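Local atomic coordinates of D-alanyl transferase DltD (Enterococcus faecium TX0133A04, PDB entry 6PFX), a protein that probably takes part in attaching D-alanine to lipoteichoic acid at the cell membrane, a step in building the Gram-positive cell wall. Residues V99-P104 and I292-N297; S46-I51 and P69-A74; N263-F268 and Q308-G313; S52-S57 and G353-D358. One frame throughout, in Å; residues are numbered along the deposited sequence.

Contact 1 (V99-P104 and I292-N297); sequences VFIISP and IIPPVN
Phe100 and Ile102 hold Ile292 between them by its two backbone polar atoms, forming one parallel beta bridge between Ile101 and Ile292. Ile292 N donates to Phe100 O at 3.0 Å, and Ile102 N returns a bond of 2.9 Å to Ile292 O, arriving almost straight on (C=O...N angle 168°). A CA-H...O contact of 3.5 Å from Ile101 CA to Ile292 O supplements the second bond. The pairing stops at Pro294, whose ring nitrogen has no hydrogen to give: Pro294 CD lies 3.1 Å from Ile102 O, a buried carbonyl oxygen with no hydrogen-bond partner in the model. The strands are neighbours within a five-stranded parallel sheet, flanked by strands 39-43 and 330-332, the central sheet of an alpha/beta fold consistent with the SGNH-hydrolase clan. Among the apolar contacts, Ile101 and Ile292 leave the same face of the sheet and run side by side. A bend at chi2 of Ile101 (-62°) swings CD1 against its neighbour, and the two CD1 methyls press together at 3.3 Å, tighter than usual carbon packing. Val99 CG1, two residues earlier on the same strand, reaches the same Ile292 CD1 at 3.8 Å. Past the strand ends, the rings of Pro104 and Pro294 cross at a slant, with Pro104 CD 4.0 Å from Pro294 CG, while helix 308-323 covers Ile102, Pro104 and Ile293 through Phe314 and Ile318.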
loop_
_atom_site.group_PDB
_atom_site.type_symbol
_atom_site.label_atom_id
_atom_site.label_comp_id
_atom_site.label_asym_id
_atom_site.label_seq_id
_atom_site.Cartn_x
_atom_site.Cartn_y
_atom_site.Cartn_z
ATOM N N VAL A 99 8.877 1.396 1.503
ATOM C CA VAL A 99 7.949 2.360 2.080
ATOM C C VAL A 99 6.556 1.818 1.832
ATOM O O VAL A 99 6.229 1.428 0.707
ATOM C CB VAL A 99 8.111 3.749 1.445
ATOM C CG1 VAL A 99 7.137 4.780 2.033
ATOM C CG2 VAL A 99 9.498 4.258 1.650
ATOM N N PHE A 100 5.743 1.774 2.878
ATOM C CA PHE A 100 4.408 1.192 2.797
ATOM C C PHE A 100 3.425 2.153 3.450
ATOM O O PHE A 100 3.532 2.423 4.648
ATOM C CB PHE A 100 4.380 -0.171 3.505
ATOM C CG PHE A 100 3.137 -0.997 3.239
ATOM C CD1 PHE A 100 1.931 -0.629 3.780
ATOM C CD2 PHE A 100 3.185 -2.152 2.451
ATOM C CE1 PHE A 100 0.792 -1.392 3.548
ATOM C CE2 PHE A 100 2.043 -2.909 2.211
ATOM C CZ PHE A 100 0.856 -2.528 2.760
ATOM N N ILE A 101 2.434 2.614 2.691
ATOM C CA ILE A 101 1.399 3.509 3.208
ATOM C C ILE A 101 0.188 2.661 3.589
ATOM O O ILE A 101 -0.415 2.022 2.720
ATOM C CB ILE A 101 1.003 4.564 2.163
ATOM C CG1 ILE A 101 2.208 5.199 1.466
ATOM C CG2 ILE A 101 0.140 5.636 2.824
ATOM C CD1 ILE A 101 3.112 5.927 2.341
ATOM N N ILE A 102 -0.164 2.665 4.879
ATOM C CA ILE A 102 -1.287 1.894 5.414
ATOM C C ILE A 102 -2.522 2.794 5.413
ATOM O O ILE A 102 -2.586 3.750 6.189
ATOM C CB ILE A 102 -1.003 1.459 6.859
ATOM C CG1 ILE A 102 0.295 0.666 6.977
ATOM C CG2 ILE A 102 -2.169 0.621 7.418
ATOM C CD1 ILE A 102 0.694 0.362 8.415
ATOM N N SER A 103 -3.534 2.478 4.597
ATOM C CA SER A 103 -4.778 3.260 4.617
ATOM C C SER A 103 -5.735 2.719 5.675
ATOM O O SER A 103 -6.126 1.551 5.594
ATOM C CB SER A 103 -5.464 3.209 3.257
ATOM O OG SER A 103 -4.699 3.858 2.265
ATOM N N PRO A 104 -6.168 3.526 6.650
ATOM C CA PRO A 104 -7.167 3.024 7.617
ATOM C C PRO A 104 -8.441 2.502 6.953
ATOM O O PRO A 104 -9.035 1.527 7.439
ATOM C CB PRO A 104 -7.407 4.252 8.517
ATOM C CG PRO A 104 -6.103 5.077 8.390
ATOM C CD PRO A 104 -5.753 4.915 6.938
ATOM N N ILE A 292 3.748 4.279 6.951
ATOM C CA ILE A 292 3.135 5.604 7.092
ATOM C C ILE A 292 1.638 5.408 7.290
ATOM O O ILE A 292 0.993 4.706 6.500
ATOM C CB ILE A 292 3.432 6.490 5.859
ATOM C CG1 ILE A 292 4.951 6.604 5.676
ATOM C CG2 ILE A 292 2.741 7.864 5.983
ATOM C CD1 ILE A 292 5.414 7.223 4.367
ATOM N N ILE A 293 1.090 6.042 8.332
ATOM C CA ILE A 293 -0.333 5.977 8.650
ATOM C C ILE A 293 -0.893 7.385 8.523
ATOM O O ILE A 293 -0.578 8.249 9.357
ATOM C CB ILE A 293 -0.580 5.492 10.080
ATOM C CG1 ILE A 293 0.153 4.180 10.342
ATOM C CG2 ILE A 293 -2.074 5.275 10.259
ATOM C CD1 ILE A 293 0.045 3.651 11.770
ATOM N N PRO A 294 -1.681 7.670 7.494
ATOM C CA PRO A 294 -2.204 9.022 7.305
ATOM C C PRO A 294 -3.412 9.269 8.182
ATOM O O PRO A 294 -4.108 8.326 8.586
ATOM C CB PRO A 294 -2.635 9.027 5.832
ATOM C CG PRO A 294 -3.087 7.587 5.626
ATOM C CD PRO A 294 -2.022 6.787 6.364
ATOM N N PRO A 295 -3.720 10.526 8.439
ATOM C CA PRO A 295 -4.943 10.887 9.152
ATOM C C PRO A 295 -6.117 10.978 8.185
ATOM O O PRO A 295 -5.997 10.758 6.989
ATOM C CB PRO A 295 -4.616 12.287 9.659
ATOM C CG PRO A 295 -3.781 12.854 8.532
ATOM C CD PRO A 295 -2.917 11.705 8.066
ATOM N N VAL A 296 -7.274 11.327 8.740
ATOM C CA VAL A 296 -8.412 11.800 7.963
ATOM C C VAL A 296 -8.610 13.262 8.321
ATOM O O VAL A 296 -8.570 13.617 9.503
ATOM C CB VAL A 296 -9.688 10.995 8.249
ATOM C CG1 VAL A 296 -10.858 11.641 7.525
ATOM C CG2 VAL A 296 -9.497 9.569 7.818
ATOM N N ASN A 297 -8.729 14.108 7.295
ATOM C CA ASN A 297 -9.000 15.535 7.406
ATOM C C ASN A 297 -10.059 15.789 8.464
ATOM O O ASN A 297 -11.189 15.310 8.351
ATOM C CB ASN A 297 -9.490 15.983 6.017
ATOM C CG ASN A 297 -9.828 17.459 5.944
ATOM O OD1 ASN A 297 -10.182 18.075 6.943
ATOM N ND2 ASN A 297 -9.764 18.022 4.737
#

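Contact 2 (S46-I51 and P69-A74); sequences SELSRI and PFLLGA
The carbonyl oxygen of Ser46, whose backbone runs past that of Ala74, is gripped twice by Ser49. Ser49 N closes the 3-10 turn on Ser46 O at 3.1 Å, and Ser49 OG donates to the same oxygen at 2.9 Å, lying in the carbonyl plane. Ser49 OG in turn receives Arg50 NE at 3.1 Å and Arg50 NH1 at 2.9 Å, both from the side of a guanidinium group that keeps the hydroxyl oxygen near its plane. The remaining nitrogen, Arg50 NH2, is tied by a salt bridge to Glu344. This 3-10 segment follows strand 39-43 and carries Ser46, whose OG is hydrogen-bonded to His348 NE2. With Asp345 the two have the geometry of a Ser-His-Asp charge relay, consistent with the active site of the SGNH-hydrolase clan. Across to strand 68-71 and the turn after it, no hydrogen bond forms, and the contact rests mainly on two leucines. Leu48 sends CD1 to the backbone of Gly73, 3.7 Å from Gly73 N, a buried amide for which the model holds no partner. Its other methyl, Leu48 CD2, lies 4.3 Å from Leu71 CD2. Leu71 CG stands beside its own backbone N (chi1 -50°), a setting that brings Leu71 CD1 to 3.7 Å from Leu48 O. Phe42 of strand 39-43 and Met19 pack against Leu71 as well.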
loop_
_atom_site.group_PDB
_atom_site.type_symbol
_atom_site.label_atom_id
_atom_site.label_comp_id
_atom_site.label_asym_id
_atom_site.label_seq_id
_atom_site.Cartn_x
_atom_site.Cartn_y
_atom_site.Cartn_z
ATOM N N SER A 46 -4.404 4.692 -3.929
ATOM C CA SER A 46 -4.582 5.803 -4.862
ATOM C C SER A 46 -3.812 7.061 -4.476
ATOM O O SER A 46 -3.580 7.912 -5.341
ATOM C CB SER A 46 -6.072 6.137 -5.012
ATOM O OG SER A 46 -6.672 6.340 -3.748
ATOM N N GLU A 47 -3.409 7.207 -3.213
ATOM C CA GLU A 47 -2.678 8.403 -2.816
ATOM C C GLU A 47 -1.355 8.519 -3.557
ATOM O O GLU A 47 -0.803 9.618 -3.671
ATOM C CB GLU A 47 -2.450 8.417 -1.303
ATOM C CG GLU A 47 -1.459 7.381 -0.762
ATOM C CD GLU A 47 -1.994 5.963 -0.736
ATOM O OE1 GLU A 47 -3.209 5.729 -0.926
ATOM O OE2 GLU A 47 -1.173 5.060 -0.526
ATOM N N LEU A 48 -0.826 7.409 -4.062
ATOM C CA LEU A 48 0.455 7.491 -4.743
ATOM C C LEU A 48 0.361 8.164 -6.104
ATOM O O LEU A 48 1.399 8.516 -6.673
ATOM C CB LEU A 48 1.057 6.091 -4.873
ATOM C CG LEU A 48 1.554 5.478 -3.558
ATOM C CD1 LEU A 48 1.887 4.000 -3.755
ATOM C CD2 LEU A 48 2.759 6.229 -3.041
ATOM N N SER A 49 -0.839 8.362 -6.637
ATOM C CA SER A 49 -0.998 9.112 -7.874
ATOM C C SER A 49 -1.120 10.617 -7.652
ATOM O O SER A 49 -1.280 11.361 -8.626
ATOM C CB SER A 49 -2.237 8.629 -8.630
ATOM O OG SER A 49 -3.408 9.088 -7.980
ATOM N N ARG A 50 -1.050 11.093 -6.409
ATOM C CA ARG A 50 -1.233 12.520 -6.139
ATOM C C ARG A 50 0.089 13.239 -6.409
ATOM O O ARG A 50 0.834 13.611 -5.497
ATOM C CB ARG A 50 -1.722 12.761 -4.713
ATOM C CG ARG A 50 -3.022 12.048 -4.320
ATOM C CD ARG A 50 -4.193 12.411 -5.229
ATOM N NE ARG A 50 -4.119 11.773 -6.542
ATOM C CZ ARG A 50 -4.675 12.265 -7.647
ATOM N NH1 ARG A 50 -4.553 11.612 -8.797
ATOM N NH2 ARG A 50 -5.339 13.415 -7.606
ATOM N N ILE A 51 0.376 13.461 -7.691
ATOM C CA ILE A 51 1.615 14.128 -8.083
ATOM C C ILE A 51 1.473 15.627 -7.833
ATOM O O ILE A 51 0.626 16.295 -8.438
ATOM C CB ILE A 51 1.979 13.857 -9.551
ATOM C CG1 ILE A 51 1.933 12.363 -9.883
ATOM C CG2 ILE A 51 3.386 14.424 -9.859
ATOM C CD1 ILE A 51 3.103 11.576 -9.369
ATOM N N PRO A 69 11.391 6.135 -6.473
ATOM C CA PRO A 69 10.273 5.277 -6.065
ATOM C C PRO A 69 9.752 4.475 -7.250
ATOM O O PRO A 69 9.696 4.961 -8.380
ATOM C CB PRO A 69 9.221 6.265 -5.539
ATOM C CG PRO A 69 9.988 7.529 -5.261
ATOM C CD PRO A 69 11.115 7.568 -6.244
ATOM N N PHE A 70 9.384 3.228 -6.986
ATOM C CA PHE A 70 8.628 2.418 -7.933
ATOM C C PHE A 70 7.245 2.252 -7.301
ATOM O O PHE A 70 7.110 1.619 -6.249
ATOM C CB PHE A 70 9.301 1.079 -8.210
ATOM C CG PHE A 70 8.805 0.435 -9.458
ATOM C CD1 PHE A 70 7.526 -0.088 -9.507
ATOM C CD2 PHE A 70 9.595 0.381 -10.594
ATOM C CE1 PHE A 70 7.042 -0.677 -10.672
ATOM C CE2 PHE A 70 9.116 -0.182 -11.764
ATOM C CZ PHE A 70 7.842 -0.725 -11.799
ATOM N N LEU A 71 6.233 2.877 -7.892
ATOM C CA LEU A 71 4.928 2.961 -7.247
ATOM C C LEU A 71 4.135 1.687 -7.499
ATOM O O LEU A 71 3.822 1.354 -8.648
ATOM C CB LEU A 71 4.168 4.176 -7.767
ATOM C CG LEU A 71 4.932 5.497 -7.756
ATOM C CD1 LEU A 71 4.057 6.599 -8.300
ATOM C CD2 LEU A 71 5.409 5.845 -6.351
ATOM N N LEU A 72 3.773 0.997 -6.423
ATOM C CA LEU A 72 3.100 -0.287 -6.529
ATOM C C LEU A 72 1.706 -0.296 -5.920
ATOM O O LEU A 72 1.039 -1.337 -5.938
ATOM C CB LEU A 72 3.970 -1.397 -5.927
ATOM C CG LEU A 72 5.245 -1.727 -6.717
ATOM C CD1 LEU A 72 6.119 -2.685 -5.929
ATOM C CD2 LEU A 72 4.911 -2.304 -8.094
ATOM N N GLY A 73 1.238 0.806 -5.415
ATOM C CA GLY A 73 -0.167 0.929 -5.108
ATOM C C GLY A 73 -0.961 1.546 -6.257
ATOM O O GLY A 73 -0.401 2.214 -7.127
ATOM N N ALA A 74 -2.272 1.314 -6.230
ATOM C CA ALA A 74 -3.205 1.853 -7.214
ATOM C C ALA A 74 -4.589 1.871 -6.578
ATOM O O ALA A 74 -4.776 1.362 -5.468
ATOM C CB ALA A 74 -3.199 1.018 -8.505
#

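Contact 3 (N263-F268 and Q308-G313)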
loop_
_atom_site.group_PDB
_atom_site.type_symbol
_atom_site.label_atom_id
_atom_site.label_comp_id
_atom_site.label_asym_id
_atom_site.label_seq_id
_atom_site.Cartn_x
_atom_site.Cartn_y
_atom_site.Cartn_z
ATOM N N ASN A 263 -21.089 5.888 12.490
ATOM C CA ASN A 263 -20.931 4.541 13.032
ATOM C C ASN A 263 -19.863 3.730 12.314
ATOM O O ASN A 263 -19.737 2.525 12.572
ATOM C CB ASN A 263 -22.263 3.795 13.033
ATOM C CG ASN A 263 -23.288 4.456 13.927
ATOM O OD1 ASN A 263 -23.025 4.750 15.093
ATOM N ND2 ASN A 263 -24.450 4.722 13.375
ATOM N N TRP A 264 -19.075 4.365 11.449
ATOM C CA TRP A 264 -18.028 3.660 10.720
ATOM C C TRP A 264 -16.885 3.283 11.658
ATOM O O TRP A 264 -16.497 4.058 12.538
ATOM C CB TRP A 264 -17.513 4.544 9.585
ATOM C CG TRP A 264 -18.421 4.619 8.381
ATOM C CD1 TRP A 264 -19.756 4.293 8.311
ATOM C CD2 TRP A 264 -18.047 5.055 7.073
ATOM N NE1 TRP A 264 -20.218 4.480 7.023
ATOM C CE2 TRP A 264 -19.193 4.969 6.253
ATOM C CE3 TRP A 264 -16.849 5.518 6.513
ATOM C CZ2 TRP A 264 -19.170 5.329 4.907
ATOM C CZ3 TRP A 264 -16.828 5.872 5.175
ATOM C CH2 TRP A 264 -17.975 5.760 4.386
ATOM N N ASP A 265 -16.315 2.098 11.439
ATOM C CA ASP A 265 -15.347 1.520 12.368
ATOM C C ASP A 265 -14.329 0.776 11.523
ATOM O O ASP A 265 -14.717 -0.049 10.689
ATOM C CB ASP A 265 -16.042 0.568 13.357
ATOM C CG ASP A 265 -15.251 0.377 14.661
ATOM O OD1 ASP A 265 -14.010 0.522 14.647
ATOM O OD2 ASP A 265 -15.862 0.071 15.705
ATOM N N TYR A 266 -13.049 1.112 11.699
ATOM C CA TYR A 266 -11.949 0.450 11.009
ATOM C C TYR A 266 -11.107 -0.412 11.949
ATOM O O TYR A 266 -9.962 -0.755 11.621
ATOM C CB TYR A 266 -11.054 1.499 10.342
ATOM C CG TYR A 266 -11.712 2.435 9.346
ATOM C CD1 TYR A 266 -12.722 1.996 8.502
ATOM C CD2 TYR A 266 -11.273 3.752 9.214
ATOM C CE1 TYR A 266 -13.307 2.851 7.579
ATOM C CE2 TYR A 266 -11.852 4.609 8.297
ATOM C CZ TYR A 266 -12.849 4.155 7.467
ATOM O OH TYR A 266 -13.409 5.044 6.563
ATOM N N ARG A 267 -11.648 -0.774 13.107
ATOM C CA ARG A 267 -10.851 -1.495 14.084
ATOM C C ARG A 267 -10.995 -3.001 13.952
ATOM O O ARG A 267 -10.207 -3.722 14.567
ATOM C CB ARG A 267 -11.198 -1.060 15.511
ATOM C CG ARG A 267 -10.842 0.398 15.805
ATOM C CD ARG A 267 -11.377 0.901 17.142
ATOM N NE ARG A 267 -12.800 0.618 17.229
ATOM C CZ ARG A 267 -13.440 0.321 18.353
ATOM N NH1 ARG A 267 -12.800 0.267 19.509
ATOM N NH2 ARG A 267 -14.724 0.025 18.314
ATOM N N PHE A 268 -11.945 -3.484 13.145
ATOM C CA PHE A 268 -12.264 -4.912 13.052
ATOM C C PHE A 268 -12.328 -5.299 11.584
ATOM O O PHE A 268 -13.161 -4.766 10.849
ATOM C CB PHE A 268 -13.626 -5.208 13.715
ATOM C CG PHE A 268 -13.748 -4.629 15.076
ATOM C CD1 PHE A 268 -12.898 -5.017 16.081
ATOM C CD2 PHE A 268 -14.683 -3.651 15.344
ATOM C CE1 PHE A 268 -12.987 -4.443 17.334
ATOM C CE2 PHE A 268 -14.781 -3.092 16.588
ATOM C CZ PHE A 268 -13.931 -3.473 17.581
ATOM N N GLN A 308 -12.523 10.375 15.248
ATOM C CA GLN A 308 -11.069 10.430 15.361
ATOM C C GLN A 308 -10.555 9.527 16.482
ATOM O O GLN A 308 -9.459 8.959 16.355
ATOM C CB GLN A 308 -10.582 11.867 15.549
ATOM C CG GLN A 308 -10.788 12.766 14.340
ATOM C CD GLN A 308 -9.824 12.458 13.229
ATOM O OE1 GLN A 308 -8.745 11.905 13.473
ATOM N NE2 GLN A 308 -10.191 12.811 11.997
ATOM N N GLU A 309 -11.322 9.380 17.572
ATOM C CA GLU A 309 -10.956 8.431 18.615
ATOM C C GLU A 309 -10.895 7.019 18.048
ATOM O O GLU A 309 -9.973 6.247 18.353
ATOM C CB GLU A 309 -11.957 8.521 19.769
ATOM C CG GLU A 309 -11.631 7.561 20.882
ATOM C CD GLU A 309 -12.669 7.545 21.981
ATOM O OE1 GLU A 309 -13.432 8.530 22.124
ATOM O OE2 GLU A 309 -12.715 6.531 22.703
ATOM N N MET A 310 -11.848 6.677 17.179
ATOM C CA MET A 310 -11.813 5.376 16.521
ATOM C C MET A 310 -10.558 5.225 15.674
ATOM O O MET A 310 -9.910 4.177 15.696
ATOM C CB MET A 310 -13.063 5.194 15.656
ATOM C CG MET A 310 -13.119 3.885 14.881
ATOM S SD MET A 310 -12.193 3.901 13.330
ATOM C CE MET A 310 -13.184 5.058 12.376
ATOM N N LEU A 311 -10.185 6.267 14.931
ATOM C CA LEU A 311 -8.982 6.185 14.106
ATOM C C LEU A 311 -7.732 6.010 14.962
ATOM O O LEU A 311 -6.791 5.302 14.572
ATOM C CB LEU A 311 -8.874 7.444 13.253
ATOM C CG LEU A 311 -9.894 7.641 12.141
ATOM C CD1 LEU A 311 -9.797 9.031 11.497
ATOM C CD2 LEU A 311 -9.715 6.558 11.085
ATOM N N GLN A 312 -7.697 6.659 16.127
ATOM C CA GLN A 312 -6.599 6.461 17.064
ATOM C C GLN A 312 -6.548 5.023 17.561
ATOM O O GLN A 312 -5.462 4.498 17.829
ATOM C CB GLN A 312 -6.733 7.429 18.236
ATOM C CG GLN A 312 -6.472 8.845 17.850
ATOM C CD GLN A 312 -7.092 9.860 18.792
ATOM O OE1 GLN A 312 -7.471 9.538 19.919
ATOM N NE2 GLN A 312 -7.213 11.097 18.321
ATOM N N GLY A 313 -7.714 4.395 17.746
ATOM C CA GLY A 313 -7.755 2.986 18.098
ATOM C C GLY A 313 -7.269 2.093 16.975
ATOM O O GLY A 313 -6.546 1.119 17.217
#
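An Asx turn in the loop leading to helix 271-284 meets the first turns of helix 308-323, and Met310 of that helix packs against the turn. Asp265 OD1 accepts from Arg267 N at 3.1 Å, a donor that comes in from above the carboxylate plane. The same carboxylate is held side-on by the guanidinium group, with Arg267 NE on Asp265 OD1 at 2.9 Å and Arg267 NH2 on Asp265 OD2 at 2.8 Å. Both bonds use syn lone pairs, and the acceptors stay close to the guanidinium plane, which fixes the two flat groups nearly coplanar. Phe268 CZ lies over one face of the guanidinium, toward its rim. Met310 leaves the helix with CG anti to its backbone N, then bends at chi2 (-83°) and again at chi3 (-68°), curling into the loop. Met310 CG passes 3.5 Å from Asp265 OD1, and the aliphatic part of Arg267 lies along the helix backbone at Met310 O and Gly313. The sulfur accepts a weak but straight hydrogen bond, Tyr266 N to Met310 SD at 3.3 Å (165° at the hydrogen). It also makes an oblique Met-aromatic contact with the Tyr266 ring, while Met310 CE turns on to 3.5 Å from Trp264 O. Beside the methionine, Leu311 CD2 lies at the edge of the Tyr266 ring, close to its plane and 3.7 Å from Tyr266 CD2.

Contact 4 (S52-S57 and G353-D358); sequences SPFHPS and GWLAAD
Pro56 sets its CD methylene over one face of the Trp354 indole, the two side chains crossing at about a right angle. Pro56 CD stands 3.7 Å from the centroid of the six-membered ring of Trp354 and 19° off its normal, a CH-pi contact, while Pro56 CG rests 3.5 Å from Trp354 CZ3 nearer the rim. The His55 imidazole keeps a looser relation to the indole: its centroid is 5.7 Å from that of the five-membered ring of Trp354, with the planes inclined at 49°. The CD carbon of Pro56 sits over a face of this imidazole too, so one methylene lies against both aromatic rings. Here a type I turn, Ser52 to His55, runs into helix 56-62, and its docking partner is helix 351-365. His55 is the N-cap: with CG anti to the backbone N, its ND1 reaches forward to accept Ser57 N at 2.9 Å, the donor tilted 24° from the ring plane, and NE2 on the far side of the ring is hydrogen-bonded to Leu48 O. Ser52 OG steadies the turn by accepting Phe54 N, an ST turn. Phe54 meets the same turn of the helix, at Trp354 and Leu355. Its carbonyl oxygen, Phe54 O, touches Trp354 CB at 3.3 Å, and a water donates to Phe54 O and to Trp354 O, 2.8 Å each. The Phe54 ring, covered on one face by Pro53 CB, meets Leu355 obliquely, Phe54 CD1 lying 4.3 Å from Leu355 CB. Leu225 and Ala226 of helix 219-233 also pack on this phenyl ring.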
loop_
_atom_site.group_PDB
_atom_site.type_symbol
_atom_site.label_atom_id
_atom_site.label_comp_id
_atom_site.label_asym_id
_atom_site.label_seq_id
_atom_site.Cartn_x
_atom_site.Cartn_y
_atom_site.Cartn_z
ATOM N N SER A 52 2.300 16.150 -6.940
ATOM C CA SER A 52 2.409 17.560 -6.609
ATOM C C SER A 52 3.900 17.791 -6.393
ATOM O O SER A 52 4.689 16.835 -6.446
ATOM C CB SER A 52 1.659 17.876 -5.326
ATOM O OG SER A 52 2.378 17.421 -4.192
ATOM N N PRO A 53 4.330 19.021 -6.117
ATOM C CA PRO A 53 5.762 19.241 -5.859
ATOM C C PRO A 53 6.312 18.432 -4.690
ATOM O O PRO A 53 7.536 18.261 -4.614
ATOM C CB PRO A 53 5.853 20.755 -5.611
ATOM C CG PRO A 53 4.654 21.321 -6.326
ATOM C CD PRO A 53 3.569 20.285 -6.153
ATOM N N PHE A 54 5.450 17.890 -3.813
ATOM C CA PHE A 54 5.866 17.227 -2.573
ATOM C C PHE A 54 5.763 15.713 -2.622
ATOM O O PHE A 54 6.177 15.044 -1.668
ATOM C CB PHE A 54 5.075 17.810 -1.393
ATOM C CG PHE A 54 5.040 19.293 -1.446
ATOM C CD1 PHE A 54 6.159 20.032 -1.093
ATOM C CD2 PHE A 54 3.947 19.948 -1.975
ATOM C CE1 PHE A 54 6.173 21.403 -1.219
ATOM C CE2 PHE A 54 3.947 21.332 -2.092
ATOM C CZ PHE A 54 5.061 22.057 -1.721
ATOM N N HIS A 55 5.264 15.168 -3.716
ATOM C CA HIS A 55 5.198 13.729 -3.912
ATOM C C HIS A 55 6.594 13.111 -3.892
ATOM O O HIS A 55 7.561 13.735 -4.342
ATOM C CB HIS A 55 4.524 13.528 -5.269
ATOM C CG HIS A 55 4.317 12.105 -5.648
ATOM N ND1 HIS A 55 5.329 11.315 -6.147
ATOM C CD2 HIS A 55 3.208 11.332 -5.628
ATOM C CE1 HIS A 55 4.856 10.111 -6.407
ATOM N NE2 HIS A 55 3.572 10.093 -6.092
ATOM N N PRO A 56 6.731 11.888 -3.359
ATOM C CA PRO A 56 8.069 11.286 -3.223
ATOM C C PRO A 56 8.870 11.220 -4.510
ATOM O O PRO A 56 10.102 11.336 -4.475
ATOM C CB PRO A 56 7.779 9.871 -2.688
ATOM C CG PRO A 56 6.423 9.958 -2.061
ATOM C CD PRO A 56 5.667 11.044 -2.786
ATOM N N SER A 57 8.216 10.992 -5.647
ATOM C CA SER A 57 8.966 10.897 -6.891
ATOM C C SER A 57 9.483 12.261 -7.331
ATOM O O SER A 57 10.566 12.347 -7.924
ATOM C CB SER A 57 8.083 10.302 -7.986
ATOM O OG SER A 57 7.617 9.004 -7.641
ATOM N N GLY A 353 1.151 16.722 3.819
ATOM C CA GLY A 353 1.291 15.362 4.303
ATOM C C GLY A 353 2.451 14.642 3.650
ATOM O O GLY A 353 3.270 14.015 4.329
ATOM N N TRP A 354 2.543 14.733 2.318
ATOM C CA TRP A 354 3.709 14.195 1.626
ATOM C C TRP A 354 4.991 14.891 2.075
ATOM O O TRP A 354 6.041 14.255 2.178
ATOM C CB TRP A 354 3.538 14.279 0.107
ATOM C CG TRP A 354 2.690 13.184 -0.471
ATOM C CD1 TRP A 354 1.555 13.330 -1.227
ATOM C CD2 TRP A 354 2.911 11.767 -0.354
ATOM N NE1 TRP A 354 1.065 12.095 -1.587
ATOM C CE2 TRP A 354 1.876 11.122 -1.062
ATOM C CE3 TRP A 354 3.891 10.984 0.269
ATOM C CZ2 TRP A 354 1.789 9.733 -1.153
ATOM C CZ3 TRP A 354 3.803 9.608 0.176
ATOM C CH2 TRP A 354 2.760 8.998 -0.531
ATOM N N LEU A 355 4.941 16.197 2.331
ATOM C CA LEU A 355 6.147 16.842 2.832
ATOM C C LEU A 355 6.521 16.297 4.204
ATOM O O LEU A 355 7.701 16.028 4.462
ATOM C CB LEU A 355 5.977 18.353 2.878
ATOM C CG LEU A 355 7.167 19.120 3.444
ATOM C CD1 LEU A 355 8.379 18.946 2.547
ATOM C CD2 LEU A 355 6.863 20.602 3.644
ATOM N N ALA A 356 5.527 16.080 5.077
ATOM C CA ALA A 356 5.823 15.526 6.395
ATOM C C ALA A 356 6.402 14.129 6.263
ATOM O O ALA A 356 7.320 13.744 6.996
ATOM C CB ALA A 356 4.553 15.456 7.246
ATOM N N ALA A 357 5.851 13.344 5.342
ATOM C CA ALA A 357 6.358 12.001 5.114
ATOM C C ALA A 357 7.815 12.051 4.689
ATOM O O ALA A 357 8.618 11.205 5.104
ATOM C CB ALA A 357 5.474 11.298 4.084
ATOM N N ASP A 358 8.176 13.051 3.879
ATOM C CA ASP A 358 9.546 13.144 3.409
ATOM C C ASP A 358 10.532 13.289 4.559
ATOM O O ASP A 358 11.699 12.912 4.413
ATOM C CB ASP A 358 9.733 14.298 2.427
ATOM C CG ASP A 358 11.076 14.219 1.716
ATOM O OD1 ASP A 358 11.345 13.150 1.132
ATOM O OD2 ASP A 358 11.878 15.185 1.779
HETATM O O HOH W 1 7.028 12.921 -0.091
#

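Contacts 1, 2 and 4 are buried and touch one another, whereas contact 3, whose centre is about 19 Å from the centre of the chain, is partly buried and near the surface. Contacts 1 and 2 reach the same parallel sheet, and Ile101 of the first packs on Glu47 of the second. Ile101 and Ile292 also meet helix 351-365 of contact 4 at Trp354 and Ala357. Their chemistry differs accordingly: backbone bonds and branched aliphatics in contact 1, leucine packing beside a polar turn in contact 2, proline, aromatics and a bridging water in contact 4. Only contact 3 has a salt bridge within its segments. It joins contact 1 through Gln308, Leu311 and Tyr266, and does not touch contacts 2 or 4.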